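Local coordinates for outer membrane protein OMP121 (Bacteroides thetaiotaomicron, PDB 5FQ8) that probably imports a nutrient across the outer membrane as a TonB-dependent receptor, and binds calcium and magnesium ions, at residues Q389-Y392 with F398-T401; K145-T150 with R156-V161; S92-T97 with M692-I697; R298-H301 with L306-S309; G796-K801 with N958-N963. One frame throughout, in Å; residues are numbered along the deposited sequence.

Contact 1: Q389-Y392 with F398-T401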
# COMPACT_ATOMS: atom_id res chain seq x y z
N GLN B 389 -9.65 34.08 -23.03
CA GLN B 389 -8.91 35.07 -23.78
C GLN B 389 -9.68 36.37 -23.80
O GLN B 389 -10.90 36.36 -24.01
CB GLN B 389 -8.64 34.61 -25.21
CG GLN B 389 -7.68 35.49 -25.93
CD GLN B 389 -7.33 34.94 -27.26
OE1 GLN B 389 -6.62 33.95 -27.37
NE2 GLN B 389 -7.84 35.57 -28.31
N LEU B 390 -8.98 37.47 -23.57
CA LEU B 390 -9.53 38.82 -23.62
C LEU B 390 -8.75 39.59 -24.67
O LEU B 390 -7.56 39.85 -24.48
CB LEU B 390 -9.41 39.51 -22.26
CG LEU B 390 -9.98 40.90 -22.16
CD1 LEU B 390 -11.44 40.77 -22.44
CD2 LEU B 390 -9.76 41.47 -20.79
N ASP B 391 -9.41 39.93 -25.76
CA ASP B 391 -8.81 40.76 -26.80
C ASP B 391 -9.38 42.16 -26.72
O ASP B 391 -10.59 42.33 -26.54
CB ASP B 391 -9.09 40.18 -28.19
CG ASP B 391 -8.32 38.93 -28.46
OD1 ASP B 391 -7.10 39.01 -28.65
OD2 ASP B 391 -8.96 37.86 -28.51
N TYR B 392 -8.53 43.16 -26.85
CA TYR B 392 -9.00 44.54 -26.83
C TYR B 392 -8.16 45.37 -27.79
O TYR B 392 -6.97 45.58 -27.56
CB TYR B 392 -8.93 45.12 -25.42
CG TYR B 392 -9.49 46.51 -25.32
CD1 TYR B 392 -10.85 46.73 -25.33
CD2 TYR B 392 -8.65 47.61 -25.20
CE1 TYR B 392 -11.36 47.99 -25.24
CE2 TYR B 392 -9.15 48.88 -25.10
CZ TYR B 392 -10.51 49.06 -25.13
OH TYR B 392 -11.05 50.32 -25.04
N PHE B 398 -3.26 48.88 -32.48
CA PHE B 398 -2.83 48.01 -31.39
C PHE B 398 -3.95 47.08 -30.95
O PHE B 398 -5.13 47.31 -31.20
CB PHE B 398 -2.36 48.81 -30.18
CG PHE B 398 -1.25 49.75 -30.46
CD1 PHE B 398 0.06 49.32 -30.43
CD2 PHE B 398 -1.50 51.09 -30.70
CE1 PHE B 398 1.09 50.20 -30.67
CE2 PHE B 398 -0.48 51.97 -30.93
CZ PHE B 398 0.82 51.52 -30.92
N LYS B 399 -3.55 46.03 -30.24
CA LYS B 399 -4.48 45.01 -29.75
C LYS B 399 -3.86 44.39 -28.51
O LYS B 399 -2.74 43.88 -28.58
CB LYS B 399 -4.74 43.95 -30.83
CG LYS B 399 -5.66 42.82 -30.41
CD LYS B 399 -5.43 41.54 -31.21
CE LYS B 399 -6.19 41.53 -32.51
NZ LYS B 399 -6.07 40.22 -33.19
N PHE B 400 -4.56 44.46 -27.38
CA PHE B 400 -4.12 43.78 -26.17
C PHE B 400 -4.76 42.40 -26.09
O PHE B 400 -5.94 42.24 -26.39
CB PHE B 400 -4.48 44.58 -24.92
CG PHE B 400 -4.23 43.85 -23.65
CD1 PHE B 400 -5.16 42.97 -23.14
CD2 PHE B 400 -3.05 44.02 -22.96
CE1 PHE B 400 -4.93 42.29 -21.98
CE2 PHE B 400 -2.81 43.34 -21.79
CZ PHE B 400 -3.75 42.47 -21.30
N THR B 401 -3.98 41.41 -25.67
CA THR B 401 -4.49 40.06 -25.53
C THR B 401 -4.01 39.45 -24.23
O THR B 401 -2.80 39.39 -23.98
CB THR B 401 -4.07 39.20 -26.71
OG1 THR B 401 -4.81 39.60 -27.86
CG2 THR B 401 -4.37 37.76 -26.42

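Contact 2: K145-T150 with R156-V161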
# COMPACT_ATOMS: atom_id res chain seq x y z
N LYS B 145 7.35 22.70 -38.19
CA LYS B 145 8.39 21.70 -38.06
C LYS B 145 9.71 22.28 -37.59
O LYS B 145 10.50 21.58 -36.94
CB LYS B 145 8.58 20.98 -39.39
CG LYS B 145 7.30 20.46 -39.99
CD LYS B 145 7.59 19.78 -41.32
CE LYS B 145 6.34 19.36 -42.06
NZ LYS B 145 5.54 20.54 -42.44
N GLY B 146 9.98 23.53 -37.91
CA GLY B 146 11.28 24.09 -37.65
C GLY B 146 11.35 24.74 -36.29
O GLY B 146 10.35 25.11 -35.70
N ALA B 147 12.57 24.86 -35.80
CA ALA B 147 12.81 25.30 -34.43
C ALA B 147 13.67 26.54 -34.39
O ALA B 147 14.48 26.70 -33.48
CB ALA B 147 13.44 24.18 -33.62
N ALA B 148 13.51 27.44 -35.37
CA ALA B 148 14.30 28.65 -35.43
C ALA B 148 13.53 29.91 -35.08
O ALA B 148 14.15 30.96 -34.88
CB ALA B 148 14.90 28.83 -36.83
N ALA B 149 12.22 29.86 -35.01
CA ALA B 149 11.44 31.00 -34.61
C ALA B 149 10.36 30.50 -33.65
O ALA B 149 9.20 30.39 -34.00
CB ALA B 149 10.83 31.72 -35.81
N THR B 150 10.77 30.18 -32.43
CA THR B 150 9.88 29.59 -31.44
C THR B 150 9.60 30.52 -30.28
O THR B 150 9.21 30.06 -29.21
CB THR B 150 10.47 28.29 -30.91
OG1 THR B 150 11.82 28.52 -30.50
CG2 THR B 150 10.45 27.24 -31.98
N ARG B 156 9.53 24.28 -25.32
CA ARG B 156 8.95 23.03 -25.80
C ARG B 156 8.75 23.03 -27.30
O ARG B 156 8.57 21.97 -27.89
CB ARG B 156 7.62 22.75 -25.10
CG ARG B 156 7.73 22.62 -23.62
CD ARG B 156 6.41 22.31 -23.01
NE ARG B 156 5.65 23.52 -22.72
CZ ARG B 156 4.47 23.51 -22.13
NH1 ARG B 156 3.93 22.36 -21.77
NH2 ARG B 156 3.84 24.64 -21.90
N ALA B 157 8.81 24.20 -27.93
CA ALA B 157 8.55 24.29 -29.36
C ALA B 157 9.70 23.79 -30.20
O ALA B 157 9.53 23.61 -31.41
CB ALA B 157 8.21 25.73 -29.73
N ALA B 158 10.87 23.55 -29.60
CA ALA B 158 11.99 23.06 -30.38
C ALA B 158 11.71 21.67 -30.91
O ALA B 158 12.27 21.27 -31.93
CB ALA B 158 13.26 23.04 -29.56
N ASN B 159 10.85 20.92 -30.24
CA ASN B 159 10.49 19.61 -30.74
C ASN B 159 9.45 19.70 -31.82
O ASN B 159 8.93 18.67 -32.25
CB ASN B 159 9.99 18.73 -29.59
CG ASN B 159 11.13 18.07 -28.85
OD1 ASN B 159 11.98 17.41 -29.43
ND2 ASN B 159 11.18 18.28 -27.55
N GLY B 160 9.16 20.91 -32.28
CA GLY B 160 8.06 21.14 -33.18
C GLY B 160 6.80 21.54 -32.44
O GLY B 160 6.66 21.37 -31.23
N VAL B 161 5.85 22.06 -33.20
CA VAL B 161 4.58 22.51 -32.66
C VAL B 161 3.45 21.94 -33.49
O VAL B 161 3.52 21.96 -34.72
CB VAL B 161 4.49 24.05 -32.61
CG1 VAL B 161 3.14 24.44 -32.12
CG2 VAL B 161 5.56 24.61 -31.72
O HOH W 1 8.64 25.19 -33.87

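Contact 3: S92-T97 with M692-I697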
# COMPACT_ATOMS: atom_id res chain seq x y z
N SER B 92 15.94 14.73 -30.67
CA SER B 92 16.95 15.62 -30.14
C SER B 92 17.22 15.35 -28.67
O SER B 92 18.36 15.49 -28.23
CB SER B 92 16.52 17.07 -30.30
OG SER B 92 16.21 17.33 -31.65
N SER B 93 16.20 14.98 -27.92
CA SER B 93 16.32 14.78 -26.48
C SER B 93 16.78 13.35 -26.24
O SER B 93 16.10 12.40 -26.62
CB SER B 93 14.98 15.06 -25.80
OG SER B 93 15.09 15.18 -24.39
N LEU B 94 17.96 13.19 -25.63
CA LEU B 94 18.47 11.84 -25.47
C LEU B 94 17.68 11.09 -24.43
O LEU B 94 17.58 9.86 -24.49
CB LEU B 94 19.94 11.86 -25.11
CG LEU B 94 20.71 10.75 -25.78
CD1 LEU B 94 20.41 10.80 -27.24
CD2 LEU B 94 22.17 10.97 -25.53
N SER B 95 17.12 11.78 -23.45
CA SER B 95 16.06 11.21 -22.66
C SER B 95 15.32 12.33 -21.98
O SER B 95 15.91 13.13 -21.26
CB SER B 95 16.59 10.23 -21.63
OG SER B 95 16.60 8.93 -22.18
N GLY B 96 14.03 12.41 -22.28
CA GLY B 96 13.41 11.61 -23.32
C GLY B 96 12.10 12.22 -23.80
O GLY B 96 11.06 11.57 -23.85
N THR B 97 12.16 13.51 -24.13
CA THR B 97 10.98 14.29 -24.48
C THR B 97 11.11 14.75 -25.92
O THR B 97 11.75 15.77 -26.20
CB THR B 97 10.83 15.48 -23.55
OG1 THR B 97 10.87 15.03 -22.19
CG2 THR B 97 9.51 16.18 -23.83
N MET B 692 24.92 16.27 -16.62
CA MET B 692 25.74 17.32 -17.22
C MET B 692 25.19 17.67 -18.59
O MET B 692 24.32 16.99 -19.12
CB MET B 692 27.21 16.89 -17.30
CG MET B 692 27.45 15.50 -17.81
SD MET B 692 28.99 14.80 -17.19
CE MET B 692 29.99 16.25 -17.02
N ASN B 693 25.69 18.78 -19.12
CA ASN B 693 25.32 19.22 -20.46
C ASN B 693 25.98 18.33 -21.50
O ASN B 693 27.20 18.20 -21.53
CB ASN B 693 25.76 20.66 -20.67
CG ASN B 693 25.17 21.59 -19.64
OD1 ASN B 693 25.88 22.11 -18.80
ND2 ASN B 693 23.88 21.81 -19.70
N LEU B 694 25.17 17.76 -22.39
CA LEU B 694 25.72 16.87 -23.40
C LEU B 694 26.31 17.66 -24.56
O LEU B 694 26.38 18.89 -24.56
CB LEU B 694 24.65 15.92 -23.92
CG LEU B 694 24.06 14.88 -23.00
CD1 LEU B 694 23.31 13.86 -23.79
CD2 LEU B 694 25.14 14.22 -22.20
N GLY B 695 26.75 16.93 -25.56
CA GLY B 695 27.17 17.53 -26.81
C GLY B 695 25.99 17.76 -27.74
O GLY B 695 24.83 17.78 -27.33
N LYS B 696 26.32 17.93 -29.01
CA LYS B 696 25.32 18.18 -30.04
C LYS B 696 24.72 16.89 -30.55
O LYS B 696 25.43 15.95 -30.90
CB LYS B 696 25.95 18.95 -31.20
CG LYS B 696 26.48 20.31 -30.81
CD LYS B 696 27.33 20.92 -31.90
CE LYS B 696 27.84 22.24 -31.43
NZ LYS B 696 28.39 23.04 -32.51
N ILE B 697 23.40 16.84 -30.57
CA ILE B 697 22.66 15.83 -31.30
C ILE B 697 22.17 16.47 -32.58
O ILE B 697 21.39 17.43 -32.54
CB ILE B 697 21.50 15.28 -30.46
CG1 ILE B 697 21.99 14.89 -29.09
CG2 ILE B 697 20.88 14.08 -31.15
CD1 ILE B 697 22.56 13.53 -29.08
O HOH W 2 18.86 17.47 -33.13

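Contact 4: R298-H301 with L306-S309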
# COMPACT_ATOMS: atom_id res chain seq x y z
N ARG B 298 -17.57 26.13 -26.38
CA ARG B 298 -16.69 27.20 -26.79
C ARG B 298 -17.52 28.37 -27.26
O ARG B 298 -18.45 28.20 -28.05
CB ARG B 298 -15.76 26.73 -27.91
CG ARG B 298 -14.71 25.78 -27.45
CD ARG B 298 -13.96 25.19 -28.57
NE ARG B 298 -14.50 23.89 -28.95
CZ ARG B 298 -14.79 23.55 -30.19
NH1 ARG B 298 -14.60 24.42 -31.16
NH2 ARG B 298 -15.27 22.35 -30.45
N GLY B 299 -17.19 29.55 -26.77
CA GLY B 299 -17.92 30.74 -27.14
C GLY B 299 -17.02 31.94 -27.22
O GLY B 299 -15.95 31.99 -26.62
N SER B 300 -17.49 32.93 -27.96
CA SER B 300 -16.84 34.21 -28.14
C SER B 300 -17.93 35.26 -28.30
O SER B 300 -18.95 35.00 -28.93
CB SER B 300 -15.92 34.17 -29.36
OG SER B 300 -15.05 35.28 -29.38
N HIS B 301 -17.74 36.42 -27.69
CA HIS B 301 -18.68 37.52 -27.80
C HIS B 301 -17.89 38.80 -27.96
O HIS B 301 -16.91 39.02 -27.25
CB HIS B 301 -19.59 37.62 -26.57
CG HIS B 301 -20.71 38.61 -26.72
ND1 HIS B 301 -22.00 38.24 -27.04
CD2 HIS B 301 -20.74 39.95 -26.56
CE1 HIS B 301 -22.77 39.31 -27.09
NE2 HIS B 301 -22.03 40.36 -26.79
N LEU B 306 -13.71 45.28 -27.45
CA LEU B 306 -13.40 44.18 -26.56
C LEU B 306 -13.96 42.88 -27.10
O LEU B 306 -15.07 42.84 -27.61
CB LEU B 306 -13.96 44.43 -25.16
CG LEU B 306 -13.56 43.40 -24.09
CD1 LEU B 306 -12.89 44.13 -22.97
CD2 LEU B 306 -14.75 42.62 -23.58
N THR B 307 -13.17 41.82 -26.98
CA THR B 307 -13.62 40.47 -27.30
C THR B 307 -13.21 39.55 -26.17
O THR B 307 -12.03 39.49 -25.82
CB THR B 307 -13.03 40.00 -28.62
OG1 THR B 307 -13.05 41.07 -29.56
CG2 THR B 307 -13.84 38.86 -29.17
N PHE B 308 -14.18 38.86 -25.59
CA PHE B 308 -13.91 37.86 -24.57
C PHE B 308 -14.43 36.52 -25.06
O PHE B 308 -15.59 36.40 -25.44
CB PHE B 308 -14.51 38.26 -23.22
CG PHE B 308 -16.00 38.32 -23.20
CD1 PHE B 308 -16.67 39.50 -23.52
CD2 PHE B 308 -16.75 37.22 -22.83
CE1 PHE B 308 -18.04 39.56 -23.49
CE2 PHE B 308 -18.11 37.26 -22.80
CZ PHE B 308 -18.77 38.44 -23.13
N SER B 309 -13.56 35.53 -25.07
CA SER B 309 -13.94 34.19 -25.50
C SER B 309 -13.47 33.19 -24.45
O SER B 309 -12.64 33.50 -23.60
CB SER B 309 -13.33 33.86 -26.84
OG SER B 309 -11.93 34.03 -26.78

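Contact 5: G796-K801 with N958-N963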
# COMPACT_ATOMS: atom_id res chain seq x y z
N GLY B 796 23.41 -2.15 -36.14
CA GLY B 796 22.45 -1.24 -36.73
C GLY B 796 21.91 -0.25 -35.72
O GLY B 796 22.22 -0.30 -34.53
N ASP B 797 21.10 0.66 -36.22
CA ASP B 797 20.55 1.74 -35.43
C ASP B 797 19.03 1.67 -35.46
O ASP B 797 18.43 0.76 -36.03
CB ASP B 797 21.06 3.09 -35.92
CG ASP B 797 20.81 3.32 -37.39
OD1 ASP B 797 20.59 2.35 -38.13
OD2 ASP B 797 20.84 4.49 -37.81
N MET B 798 18.40 2.62 -34.79
CA MET B 798 16.96 2.63 -34.65
C MET B 798 16.26 3.29 -35.82
O MET B 798 15.05 3.11 -35.98
CB MET B 798 16.56 3.35 -33.37
CG MET B 798 17.08 4.77 -33.34
SD MET B 798 16.19 5.91 -32.30
CE MET B 798 16.50 5.14 -30.77
N ASN B 799 17.00 4.04 -36.64
CA ASN B 799 16.41 4.98 -37.58
C ASN B 799 16.09 4.34 -38.92
O ASN B 799 16.86 3.55 -39.45
CB ASN B 799 17.35 6.16 -37.82
CG ASN B 799 17.72 6.87 -36.56
OD1 ASN B 799 17.04 7.79 -36.12
ND2 ASN B 799 18.82 6.45 -35.96
N ASN B 800 14.93 4.72 -39.47
CA ASN B 800 14.63 4.51 -40.88
C ASN B 800 15.63 5.26 -41.74
O ASN B 800 15.94 6.42 -41.49
CB ASN B 800 13.23 5.01 -41.19
CG ASN B 800 12.16 4.19 -40.56
OD1 ASN B 800 11.17 4.72 -40.09
ND2 ASN B 800 12.34 2.90 -40.53
N LYS B 801 16.12 4.60 -42.79
CA LYS B 801 17.02 5.30 -43.70
C LYS B 801 16.28 6.34 -44.52
O LYS B 801 16.86 7.37 -44.88
CB LYS B 801 17.73 4.30 -44.61
CG LYS B 801 18.69 3.38 -43.88
CD LYS B 801 19.89 4.15 -43.34
CE LYS B 801 20.58 3.37 -42.23
NZ LYS B 801 20.87 1.98 -42.64
N ASN B 958 6.00 5.77 -26.04
CA ASN B 958 5.84 6.48 -27.29
C ASN B 958 6.96 7.46 -27.56
O ASN B 958 6.78 8.35 -28.38
CB ASN B 958 4.51 7.22 -27.29
CG ASN B 958 4.51 8.37 -26.32
OD1 ASN B 958 5.20 8.35 -25.32
ND2 ASN B 958 3.74 9.39 -26.62
N ASP B 959 8.09 7.35 -26.87
CA ASP B 959 9.17 8.26 -27.21
C ASP B 959 10.44 7.48 -27.53
O ASP B 959 10.37 6.39 -28.11
CB ASP B 959 9.41 9.25 -26.08
CG ASP B 959 9.98 10.54 -26.58
OD1 ASP B 959 11.14 10.53 -27.01
OD2 ASP B 959 9.28 11.56 -26.59
N LEU B 960 11.59 8.04 -27.17
CA LEU B 960 12.87 7.44 -27.57
C LEU B 960 13.02 6.02 -27.07
O LEU B 960 13.36 5.12 -27.84
CB LEU B 960 14.02 8.30 -27.07
CG LEU B 960 15.33 7.65 -27.45
CD1 LEU B 960 15.48 7.79 -28.92
CD2 LEU B 960 16.44 8.35 -26.77
N GLU B 961 12.78 5.79 -25.78
CA GLU B 961 13.04 4.45 -25.25
C GLU B 961 12.15 3.41 -25.89
O GLU B 961 12.48 2.23 -25.85
CB GLU B 961 12.85 4.42 -23.74
CG GLU B 961 13.91 5.19 -22.97
CD GLU B 961 13.64 5.27 -21.50
OE1 GLU B 961 12.91 4.41 -20.98
OE2 GLU B 961 14.16 6.20 -20.86
N GLY B 962 11.04 3.82 -26.51
CA GLY B 962 10.21 2.86 -27.20
C GLY B 962 10.86 2.30 -28.45
O GLY B 962 10.52 1.19 -28.88
N ASN B 963 11.80 3.03 -29.03
CA ASN B 963 12.43 2.58 -30.25
C ASN B 963 13.26 1.32 -30.06
O ASN B 963 13.65 0.72 -31.06
CB ASN B 963 13.30 3.69 -30.83
CG ASN B 963 12.49 4.73 -31.58
OD1 ASN B 963 11.56 4.40 -32.30
ND2 ASN B 963 12.82 5.99 -31.39

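Contact 1: Q389-Y392 with F398-T401
Tyr392 and Phe400 form a hydrogen-bonded pair in the antiparallel beta hairpin of strands 376-394 and 398-417. Tyr392 N donates to Phe400 O at 2.8 Å, and Phe400 N donates to Tyr392 O at 2.7 Å. One step along, Asp391 and Thr401 are a non-hydrogen-bonded pair. Their backbones meet through CA-H...O contacts, Thr401 CA to Leu390 O and Asp391 CA to Phe400 O, both 3.3 Å.

The side chains of Asp391 and Thr401 lie side by side and point the same way. Asp391 has CG anti to its carbonyl carbon (chi1 -71°), which brings OD1 across to Thr401. Thr401 OG1 donates to OD1, although the modelled length is shorter than usual and should not be pressed. OD2 takes a hydrogen from Gln389 NE2 at 2.6 Å, on its syn side and close to both flat groups' planes. This glutamine bond would hold the Asp391 carboxylate on its OD2 side. Gln389 OE1 is in turn held by Lys387 and Arg403. The aliphatic part of Gln389 rests on the threonine methyl, CG to CG2 at 4.0 Å. Lys399 reaches this side too: its CD is 4.0 Å from Asp391 OD1, but its amine makes no salt bridge there.

The opposite face carries Tyr392 and Phe400. Leu390 packs on Phe261 of the second subunit, and Phe400 lies near a bound lipid. A polar face backed by an apolar one, on antiparallel strands, is typical of an outer-membrane beta barrel.

Contact 2: K145-T150 with R156-V161
Thr150 meets Ala157 in the plug domain, where the chain turns between strands 138-144 and 161-166. The threonine can be followed outward. Its CB is 3.6 Å from Ala157 CB. Its methyl CG2 goes further in, to 3.5 Å from the same Ala157 CB and 3.8 Å from Ala157 O. CG2 is anti to the carbonyl carbon of Thr150, and this turns the methyl rather than the hydroxyl to the alanine.

Beside it, Ala147 CB packs on the 3-10 turn of residues 156-159, at 3.6 Å from Ala158 O and 4.2 Å from Ala158 CB. No direct hydrogen bond crosses the contact. A water joins the two sides by donating to Gly146 O and, at 3.1 Å, to Ala157 O. The 3-10 turn leads into Gly160, whose N bonds to Ala157 O at 2.9 Å.

Several backbone groups here are bound to the barrel. Arg670 NH2, from strand 661-680, donates to both Lys145 O and Ala158 O. Ala147 N bonds to Glu647 of strand 643-656, and Ala147 O to Thr594 of strand 582-596, so this buried plug turn sits against three barrel strands.

Contact 3: S92-T97 with M692-I697
Ser92 and Ile697 mark the closest approach of the two backbones, CA to CA 5.8 Å, where an irregular loop of the plug passes the turn that follows strand 689-693. No hydrogen bond links the segments directly, and most of the contact is made by side chains.

Leu94 is the centre of it. Its two methyls divide between two partners: CD2 lies 3.6 Å from Leu694 CD1, and CD1 lies 3.9 Å from Ile697 CD1. Leu94 crosses each of these side chains at about a right angle. Leu694 CD1 also comes within 4.1 Å of Leu94 CB. Ile697 has CG1 anti to its carbonyl carbon (chi1 -50°). That branch runs past Ser92 O, with CG1 at 3.8 Å, before its end methyl reaches Leu94. Ser92 O itself is bonded to Gln675 NE2 of strand 661-680.

Water is the polar link. One molecule donates to Ile697 O at 2.6 Å and lies 3.0 Å from Ser92 OG, to which it is also hydrogen-bonded. Leu734 and Pro735 pack against Leu694, and Val761 against Ile697, which extends the apolar patch beyond the two segments.

Almost six hundred residues separate the partners in sequence. A plug loop lying against the barrel part of the same chain in this way is the arrangement of TonB-dependent receptors, whose N-terminal plug fills the barrel.

Contact 4: R298-H301 with L306-S309
His301 and Phe308 reach each other through different first torsions: His301 has CG anti to its backbone N (chi1 -172°), while Phe308 has CG between its backbone N and carbonyl carbon (chi1 65°). They are the hydrogen-bonded pair of the antiparallel beta hairpin of strands 289-303 and 306-320, part of the barrel wall. Their side chains run side by side in the same direction. The rings are nearly parallel, with planes at 27°, but slid so far apart that they barely overlap. The touch is instead made by the far end of the phenylalanine, whose CZ is 3.6 Å from His301 CB. The Phe308 ring also lies across the backbone of His301, with His301 O over one of its faces.

Two backbone bonds join the pair. His301 N donates to Phe308 O at 3.1 Å, and Phe308 N donates to His301 O at 3.2 Å. On the face of His301 and Phe308 the second subunit comes close: His301 packs on its Ala264 and Phe308 on its Asn262.

The other face carries the non-hydrogen-bonded pair Ser300 and Ser309, whose CA atoms are 3.9 Å apart. Their hydroxyls do not bond to each other. Within the pair of strands, Ser300 OG meets carbon: it is 3.4 Å from Ser309 CB and 3.8 Å from Thr307 CG2.

Contact 5: G796-K801 with N958-N963
Met798 has the most surface buried here, with Asn963 next and Leu960 third. The contact joins two loops inside the barrel: one leads from strand 793-794 to strand 802-812, and the other carries the 3-10 turn of residues 961-963. Met798 reaches over from its loop and crosses both partners at about a right angle. Its chain is bent at the last torsion (chi3 64°), which turns the end methyl CE to Leu960. CE lies 3.4 Å from Leu960 CD1.

Leu960 and Asn963 are three residues apart, about one 3-10 turn, and Asn963 N bonds back to Leu960 O at 2.9 Å. Asp959, just before the turn, accepts hydrogens from Asn98 and Gln99 of the plug. Around the methionine, Met753 touches both Met798 and Asn963, while Ile744 touches Leu960; both come from a small antiparallel sheet next to the contact.

No hydrogen bond crosses between the loops. The sulfur meets the amide of Asn963 by packing, Met798 SD to Asn963 ND2 at 3.5 Å, and Asn963 CB lies 3.5 Å from Met798 CE.

In the fold
Contacts 1 and 4 are two hairpins of the barrel wall, with centres 11 Å apart. Strands 306-320 and 376-394 are neighbours, and Asp391 N probably bonds to Thr307 O at 2.7 Å, as Gln389 O does to Ser309 N at 3.0 Å. Contacts 2 and 5 lie farther in, and contact 3 joins a plug loop to the barrel strands. Contact 3 touches contact 2 where Asn159 ND2 approaches Thr97 O, and contact 5 where plug residues 94-97 run beside Asp959 and Leu960. Contact 2 is about 14 Å from contact 1 at the nearest atoms. All five lie away from the metal sites. The Phe400 side chain is about 5 Å from bound 3-decanoyloxypropyl decanoate.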